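Local coordinates for CELL division inhibitor (Pyrococcus furiosus, PDB 1G3Q), which binds ADP and magnesium through a P-loop NTPase fold and, as a MinD-type cell division ATPase, probably hydrolyses ATP, at residues Ala21-Ala26 with Pro212-Tyr216; Glu135-Thr141 with Leu163-Val169; Ile197-Ile203 with Ser220-Phe226. One frame throughout, in Å; residues are numbered along the deposited sequence.

Overall arrangement
Contact 2 belongs to the central sheet and is made chiefly by backbone: strands 136-141 and 164-173 run parallel, joined by six hydrogen bonds, with apolar side chains on both faces. Contact 1, also largely buried, depends instead on side-chain packing between helix 16-29 and the short helix 213-216. Contact 3 lies farther out, its centre about 16 Å from that of the chain, and mixes apolar packing with helix capping beside the adenine of ADP. Contacts 1 and 3 are neighbours, with N22 CB 3.5 Å from F226 CG; contacts 2 and 3 share the sheet, where V169 CG1 lies 3.5 Å from I197 CG1.

Contact 1: residues Ala21-Ala26 with Pro212-Tyr216; sequences ANLSVA and PAVKY
V25 lays its two methyl groups over different residues of the 212-216 segment. CG2 approaches the pyrrolidine ring of P212, 3.8 Å from its CG, with the two side chains roughly perpendicular. CG1, anti to the backbone N of V25 (chi1 -180°), is thereby turned toward V214 and K215. The side chains of V25 and V214 run antiparallel alongside one another, with V25 CB 3.7 Å from V214 CG1, while V25 CG1 meets K215 at CB, 4.1 Å away; the rest of the lysine chain extends away from helix 16-29. A21 CB touches the same carbon of the proline ring as V25 CG2, 3.9 Å from P212 CG, and A26 CB stands 4.1 Å from V214 CG2. N22 brings its amide group alongside P212 and up to the start of the short helix, where P212 occupies the N-cap position. From that position the carbonyl O of P212 accepts from both K215 N and Y216 N in the first turn of helix 213-216. Beyond the pair, helix 221-235 packs against both partners, through F226 on N22, A230 on A26 and V227 on V214; L23 of helix 16-29 meanwhile faces L116 of strand 114-118.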
# COMPACT_ATOMS: atom_id res chain seq x y z
N ALA A 21 0.26 -4.45 -3.01
CA ALA A 21 0.72 -5.49 -3.92
C ALA A 21 -0.14 -5.64 -5.18
O ALA A 21 0.38 -5.66 -6.29
CB ALA A 21 0.79 -6.83 -3.18
N ASN A 22 -1.46 -5.76 -5.01
CA ASN A 22 -2.33 -5.92 -6.17
C ASN A 22 -2.37 -4.69 -7.07
O ASN A 22 -2.36 -4.81 -8.29
CB ASN A 22 -3.76 -6.29 -5.74
CG ASN A 22 -3.88 -7.76 -5.33
OD1 ASN A 22 -3.64 -8.12 -4.18
ND2 ASN A 22 -4.22 -8.60 -6.29
N LEU A 23 -2.42 -3.50 -6.47
CA LEU A 23 -2.44 -2.27 -7.26
C LEU A 23 -1.13 -2.14 -8.04
O LEU A 23 -1.13 -1.73 -9.20
CB LEU A 23 -2.64 -1.05 -6.34
CG LEU A 23 -2.73 0.32 -7.03
CD1 LEU A 23 -3.83 0.31 -8.09
CD2 LEU A 23 -3.00 1.39 -5.97
N SER A 24 -0.02 -2.50 -7.40
CA SER A 24 1.28 -2.43 -8.06
C SER A 24 1.30 -3.28 -9.33
O SER A 24 1.71 -2.81 -10.40
CB SER A 24 2.39 -2.93 -7.13
OG SER A 24 2.62 -2.03 -6.06
N VAL A 25 0.86 -4.53 -9.20
CA VAL A 25 0.84 -5.44 -10.33
C VAL A 25 -0.15 -4.99 -11.40
O VAL A 25 0.14 -5.07 -12.60
CB VAL A 25 0.50 -6.89 -9.88
CG1 VAL A 25 0.49 -7.83 -11.08
CG2 VAL A 25 1.54 -7.37 -8.86
N ALA A 26 -1.32 -4.52 -10.98
CA ALA A 26 -2.33 -4.04 -11.93
C ALA A 26 -1.77 -2.87 -12.74
O ALA A 26 -1.88 -2.85 -13.97
CB ALA A 26 -3.59 -3.62 -11.18
N PRO A 212 0.06 -11.84 -6.24
CA PRO A 212 -1.21 -11.12 -6.06
C PRO A 212 -2.34 -11.68 -6.92
O PRO A 212 -2.15 -11.96 -8.11
CB PRO A 212 -0.84 -9.68 -6.43
CG PRO A 212 0.58 -9.58 -5.94
CD PRO A 212 1.17 -10.89 -6.45
N ALA A 213 -3.51 -11.82 -6.31
CA ALA A 213 -4.68 -12.36 -6.99
C ALA A 213 -4.96 -11.70 -8.33
O ALA A 213 -5.44 -12.37 -9.26
CB ALA A 213 -5.90 -12.25 -6.09
N VAL A 214 -4.67 -10.41 -8.46
CA VAL A 214 -4.94 -9.72 -9.71
C VAL A 214 -4.30 -10.46 -10.88
O VAL A 214 -4.84 -10.46 -11.98
CB VAL A 214 -4.45 -8.24 -9.67
CG1 VAL A 214 -2.94 -8.18 -9.61
CG2 VAL A 214 -4.98 -7.48 -10.88
N LYS A 215 -3.17 -11.12 -10.64
CA LYS A 215 -2.51 -11.87 -11.70
C LYS A 215 -2.67 -13.38 -11.54
O LYS A 215 -2.91 -14.08 -12.52
CB LYS A 215 -1.02 -11.53 -11.77
CG LYS A 215 -0.35 -12.07 -13.04
CD LYS A 215 1.11 -11.67 -13.13
CE LYS A 215 1.73 -12.21 -14.41
NZ LYS A 215 3.18 -11.93 -14.51
N TYR A 216 -2.55 -13.87 -10.31
CA TYR A 216 -2.67 -15.30 -10.03
C TYR A 216 -4.03 -15.86 -10.45
O TYR A 216 -4.10 -16.90 -11.10
CB TYR A 216 -2.40 -15.55 -8.54
CG TYR A 216 -2.20 -17.01 -8.15
CD1 TYR A 216 -1.36 -17.85 -8.89
CD2 TYR A 216 -2.83 -17.54 -7.02
CE1 TYR A 216 -1.14 -19.18 -8.50
CE2 TYR A 216 -2.62 -18.86 -6.63
CZ TYR A 216 -1.78 -19.67 -7.37
OH TYR A 216 -1.60 -20.98 -6.98

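Contact 2: residues Glu135-Thr141 with Leu163-Val169; sequences EEALLVT and LAILGFV
With CG1 anti to its carbonyl carbon (chi1 -45°), I165 carries CD1 to 3.9 Å from A137 CB, while its CG2 meets L139 CG. L138 has CG anti to the backbone N (chi1 178°), which sends CD1 to 3.8 Å from V169 CG2 on the opposite face of the sheet. On the face of A137 and L139, F168 meets L139 CB to CB at 3.6 Å, and its CD1 touches T141 CG2. E136 OE1 meets both methyls of L166, nearest CD2; the carboxylate is salt-bridged to R3. Six backbone hydrogen bonds, from A164 N on E135 O (2.9 Å) to T141 N on V169 O (3.1 Å), hold two registers: A137 pairs with I165 but L139 with F168, the extra residue forming a bulge at L166-G167. L139 is held twice by the other strand, its N donating to G167 O and its O accepting from V169 N at 2.7 Å. At G167 phi is positive, where a CB would jam against the preceding carbonyl O. The axes lie 4.5 Å apart at 18°. Helix 145-160 links the strands and covers the L139 and T141 side, completing a beta-alpha-beta unit of this P-loop NTPase fold.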
# COMPACT_ATOMS: atom_id res chain seq x y z
N GLU A 135 2.90 11.84 -1.39
CA GLU A 135 2.33 13.12 -1.82
C GLU A 135 0.81 12.96 -1.89
O GLU A 135 0.07 13.93 -1.78
CB GLU A 135 2.83 13.49 -3.21
CG GLU A 135 4.33 13.42 -3.39
CD GLU A 135 4.73 13.48 -4.86
OE1 GLU A 135 4.22 12.66 -5.66
OE2 GLU A 135 5.55 14.35 -5.21
N GLU A 136 0.38 11.72 -2.12
CA GLU A 136 -1.03 11.38 -2.23
C GLU A 136 -1.32 10.26 -1.24
O GLU A 136 -0.41 9.53 -0.85
CB GLU A 136 -1.34 10.88 -3.64
CG GLU A 136 -1.01 11.85 -4.75
CD GLU A 136 -1.07 11.19 -6.12
OE1 GLU A 136 -2.03 10.43 -6.37
OE2 GLU A 136 -0.17 11.44 -6.94
N ALA A 137 -2.58 10.12 -0.87
CA ALA A 137 -2.97 9.08 0.07
C ALA A 137 -4.21 8.32 -0.39
O ALA A 137 -5.20 8.91 -0.82
CB ALA A 137 -3.22 9.68 1.45
N LEU A 138 -4.13 6.99 -0.32
CA LEU A 138 -5.25 6.14 -0.68
C LEU A 138 -5.67 5.47 0.62
O LEU A 138 -4.95 4.63 1.16
CB LEU A 138 -4.82 5.07 -1.70
CG LEU A 138 -5.91 4.08 -2.11
CD1 LEU A 138 -7.05 4.83 -2.79
CD2 LEU A 138 -5.34 3.03 -3.06
N LEU A 139 -6.83 5.86 1.13
CA LEU A 139 -7.32 5.31 2.38
C LEU A 139 -7.86 3.90 2.20
O LEU A 139 -8.62 3.64 1.26
CB LEU A 139 -8.42 6.21 2.97
CG LEU A 139 -8.17 7.72 2.98
CD1 LEU A 139 -9.32 8.41 3.71
CD2 LEU A 139 -6.85 8.03 3.66
N VAL A 140 -7.46 3.00 3.08
CA VAL A 140 -7.93 1.62 3.03
C VAL A 140 -8.70 1.35 4.31
O VAL A 140 -8.20 1.58 5.41
CB VAL A 140 -6.76 0.62 2.92
CG1 VAL A 140 -7.29 -0.80 2.93
CG2 VAL A 140 -5.96 0.88 1.65
N THR A 141 -9.93 0.86 4.17
CA THR A 141 -10.77 0.59 5.33
C THR A 141 -11.69 -0.59 5.10
O THR A 141 -11.89 -1.04 3.97
CB THR A 141 -11.65 1.82 5.66
OG1 THR A 141 -12.41 1.56 6.84
CG2 THR A 141 -12.60 2.10 4.50
N LEU A 163 -0.90 16.29 2.08
CA LEU A 163 -1.12 15.24 1.09
C LEU A 163 -2.48 15.32 0.40
O LEU A 163 -3.49 15.66 1.02
CB LEU A 163 -1.00 13.85 1.74
CG LEU A 163 0.37 13.37 2.23
CD1 LEU A 163 0.75 14.08 3.51
CD2 LEU A 163 0.31 11.86 2.45
N ALA A 164 -2.49 15.00 -0.89
CA ALA A 164 -3.71 14.99 -1.67
C ALA A 164 -4.41 13.66 -1.39
O ALA A 164 -3.84 12.59 -1.65
CB ALA A 164 -3.39 15.11 -3.15
N ILE A 165 -5.62 13.72 -0.85
CA ILE A 165 -6.37 12.51 -0.54
C ILE A 165 -7.16 12.07 -1.76
O ILE A 165 -8.18 12.67 -2.11
CB ILE A 165 -7.34 12.74 0.63
CG1 ILE A 165 -6.63 13.50 1.76
CG2 ILE A 165 -7.85 11.39 1.14
CD1 ILE A 165 -5.36 12.83 2.28
N LEU A 166 -6.68 11.01 -2.41
CA LEU A 166 -7.31 10.48 -3.61
C LEU A 166 -8.71 9.95 -3.36
O LEU A 166 -9.61 10.09 -4.20
CB LEU A 166 -6.45 9.35 -4.19
CG LEU A 166 -5.03 9.70 -4.60
CD1 LEU A 166 -4.30 8.44 -5.05
CD2 LEU A 166 -5.06 10.72 -5.73
N GLY A 167 -8.90 9.33 -2.20
CA GLY A 167 -10.18 8.76 -1.85
C GLY A 167 -9.94 7.52 -1.02
O GLY A 167 -8.87 7.37 -0.44
N PHE A 168 -10.92 6.61 -0.97
CA PHE A 168 -10.75 5.40 -0.19
C PHE A 168 -11.20 4.13 -0.89
O PHE A 168 -11.94 4.16 -1.87
CB PHE A 168 -11.47 5.54 1.16
CG PHE A 168 -12.96 5.35 1.09
CD1 PHE A 168 -13.55 4.17 1.53
CD2 PHE A 168 -13.79 6.37 0.60
CE1 PHE A 168 -14.93 4.00 1.49
CE2 PHE A 168 -15.18 6.21 0.56
CZ PHE A 168 -15.75 5.02 1.01
N VAL A 169 -10.72 3.00 -0.36
CA VAL A 169 -11.05 1.69 -0.88
C VAL A 169 -11.81 0.96 0.23
O VAL A 169 -11.35 0.92 1.37
CB VAL A 169 -9.78 0.87 -1.22
CG1 VAL A 169 -10.17 -0.55 -1.63
CG2 VAL A 169 -9.00 1.55 -2.34

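Contact 3: residues Ile197-Ile203 with Ser220-Phe226; sequences IPEDPAI and SKGAKAF. With ADP (adenosine-5'-diphosphate), chain C.
D200 OD2 takes the amide of G222 at 2.9 Å through its anti lone pair, the one hydrogen bond between segments 197-203 and 220-226; CG lies anti to the backbone N of D200 (chi1 -172°), which carries the carboxylate toward G222. Two backbone groups bind the base: adenine N6 donates to P198 O at 2.9 Å, and D200 N donates to N1 at 2.8 Å. I203 CD1 reaches adenine N6 at 3.3 Å and F226 CE1 at 3.9 Å. I197 CD1 stands over the centre of one F226 ring face, 13° off the normal, a CH-pi contact. It also touches A225 CB at 3.6 Å, and P198 CD packs on that same methyl. G222 permits the close approach, since a CB there would collide with I203 CG1. Farther out, D200 OD1 caps helix 201-209, accepting from A202 N above the carboxylate plane. With an alanine here both acceptors are gone, and G222 N and the first turn of helix 201-209 would probably lose their tie to each other. S220 OG, also bonded to K217 O, caps helix 221-235 by accepting from A223 N. T18 and N22 of helix 16-29 back F226. The acceptor P198 O, ending edge strand 193-198, and the donor D200 N in the following loop form part of the adenine end of this P-loop ATPase's nucleotide pocket.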
# COMPACT_ATOMS: atom_id res chain seq x y z
N ILE A 197 -13.51 -3.61 -2.85
CA ILE A 197 -12.81 -4.88 -3.03
C ILE A 197 -13.59 -5.87 -2.18
O ILE A 197 -13.62 -5.77 -0.96
CB ILE A 197 -11.35 -4.82 -2.54
CG1 ILE A 197 -10.61 -3.64 -3.18
CG2 ILE A 197 -10.64 -6.13 -2.87
CD1 ILE A 197 -10.50 -3.72 -4.70
N PRO A 198 -14.24 -6.85 -2.83
CA PRO A 198 -15.01 -7.83 -2.07
C PRO A 198 -14.17 -8.81 -1.27
O PRO A 198 -12.99 -9.01 -1.56
CB PRO A 198 -15.81 -8.54 -3.16
CG PRO A 198 -14.83 -8.55 -4.31
CD PRO A 198 -14.27 -7.14 -4.27
N GLU A 199 -14.78 -9.39 -0.24
CA GLU A 199 -14.12 -10.40 0.57
C GLU A 199 -14.02 -11.52 -0.46
O GLU A 199 -15.04 -11.93 -1.03
CB GLU A 199 -15.01 -10.82 1.74
CG GLU A 199 -14.42 -11.87 2.68
CD GLU A 199 -13.13 -11.41 3.33
OE1 GLU A 199 -12.93 -10.18 3.46
OE2 GLU A 199 -12.32 -12.27 3.74
N ASP A 200 -12.82 -12.01 -0.72
CA ASP A 200 -12.65 -13.05 -1.73
C ASP A 200 -11.50 -13.99 -1.39
O ASP A 200 -10.35 -13.57 -1.31
CB ASP A 200 -12.39 -12.37 -3.08
CG ASP A 200 -12.39 -13.35 -4.24
OD1 ASP A 200 -12.36 -14.58 -4.02
OD2 ASP A 200 -12.41 -12.88 -5.40
N PRO A 201 -11.80 -15.28 -1.19
CA PRO A 201 -10.77 -16.27 -0.86
C PRO A 201 -9.60 -16.21 -1.85
O PRO A 201 -8.46 -16.51 -1.49
CB PRO A 201 -11.53 -17.59 -0.94
CG PRO A 201 -12.89 -17.21 -0.42
CD PRO A 201 -13.15 -15.89 -1.14
N ALA A 202 -9.87 -15.81 -3.09
CA ALA A 202 -8.82 -15.72 -4.11
C ALA A 202 -7.72 -14.75 -3.71
O ALA A 202 -6.54 -14.95 -4.03
CB ALA A 202 -9.43 -15.30 -5.45
N ILE A 203 -8.11 -13.68 -3.02
CA ILE A 203 -7.14 -12.68 -2.58
C ILE A 203 -6.21 -13.29 -1.52
O ILE A 203 -5.00 -13.12 -1.57
CB ILE A 203 -7.87 -11.43 -2.01
CG1 ILE A 203 -8.50 -10.65 -3.17
CG2 ILE A 203 -6.90 -10.56 -1.23
CD1 ILE A 203 -9.33 -9.43 -2.74
N SER A 220 -11.16 -13.79 -10.90
CA SER A 220 -11.83 -13.69 -9.61
C SER A 220 -12.40 -12.29 -9.43
O SER A 220 -11.92 -11.34 -10.05
CB SER A 220 -10.85 -13.98 -8.47
OG SER A 220 -9.81 -13.02 -8.44
N LYS A 221 -13.42 -12.16 -8.58
CA LYS A 221 -14.03 -10.86 -8.32
C LYS A 221 -13.00 -9.89 -7.75
O LYS A 221 -12.99 -8.71 -8.08
CB LYS A 221 -15.20 -11.00 -7.34
CG LYS A 221 -16.38 -11.83 -7.84
CD LYS A 221 -17.57 -11.67 -6.90
CE LYS A 221 -18.79 -12.43 -7.41
NZ LYS A 221 -18.58 -13.90 -7.34
N GLY A 222 -12.13 -10.40 -6.88
CA GLY A 222 -11.11 -9.57 -6.28
C GLY A 222 -10.15 -9.02 -7.32
O GLY A 222 -9.81 -7.83 -7.30
N ALA A 223 -9.70 -9.88 -8.23
CA ALA A 223 -8.78 -9.48 -9.28
C ALA A 223 -9.39 -8.38 -10.13
O ALA A 223 -8.77 -7.35 -10.39
CB ALA A 223 -8.41 -10.68 -10.17
N LYS A 224 -10.62 -8.60 -10.58
CA LYS A 224 -11.30 -7.61 -11.42
C LYS A 224 -11.50 -6.27 -10.72
O LYS A 224 -11.38 -5.22 -11.35
CB LYS A 224 -12.64 -8.18 -11.90
CG LYS A 224 -12.46 -9.29 -12.93
CD LYS A 224 -13.76 -10.03 -13.23
CE LYS A 224 -13.55 -11.05 -14.35
NZ LYS A 224 -14.74 -11.94 -14.56
N ALA A 225 -11.79 -6.28 -9.42
CA ALA A 225 -11.98 -5.04 -8.68
C ALA A 225 -10.67 -4.26 -8.62
O ALA A 225 -10.66 -3.03 -8.75
CB ALA A 225 -12.49 -5.33 -7.28
N PHE A 226 -9.55 -4.96 -8.45
CA PHE A 226 -8.26 -4.29 -8.40
C PHE A 226 -7.86 -3.69 -9.74
O PHE A 226 -7.20 -2.65 -9.80
CB PHE A 226 -7.16 -5.24 -7.89
CG PHE A 226 -7.07 -5.30 -6.39
CD1 PHE A 226 -7.29 -6.50 -5.72
CD2 PHE A 226 -6.77 -4.16 -5.66
CE1 PHE A 226 -7.21 -6.55 -4.33
CE2 PHE A 226 -6.70 -4.20 -4.27
CZ PHE A 226 -6.92 -5.40 -3.60
PB ADP C . -2.70 -5.08 6.51
O1B ADP C . -2.31 -5.38 7.87
O2B ADP C . -3.67 -3.96 6.50
O3B ADP C . -1.48 -4.76 5.43
PA ADP C . -3.14 -7.32 4.84
O1A ADP C . -2.00 -8.12 5.10
O2A ADP C . -3.11 -6.67 3.55
O3A ADP C . -3.45 -6.30 5.92
O5' ADP C . -4.32 -8.25 4.86
C5' ADP C . -4.68 -9.09 6.01
C4' ADP C . -5.11 -10.45 5.60
O4' ADP C . -6.44 -10.44 5.01
C3' ADP C . -4.25 -11.09 4.55
O3' ADP C . -3.97 -12.45 4.89
C2' ADP C . -5.03 -11.05 3.27
O2' ADP C . -4.80 -12.13 2.37
C1' ADP C . -6.44 -11.02 3.68
N9 ADP C . -7.29 -10.11 2.86
C8 ADP C . -7.21 -8.74 2.57
N7 ADP C . -8.15 -8.27 1.81
C5 ADP C . -8.93 -9.37 1.56
C6 ADP C . -10.12 -9.55 0.79
N6 ADP C . -10.66 -8.51 0.15
N1 ADP C . -10.68 -10.83 0.73
C2 ADP C . -10.11 -11.88 1.39
N3 ADP C . -8.98 -11.80 2.14
C4 ADP C . -8.44 -10.52 2.19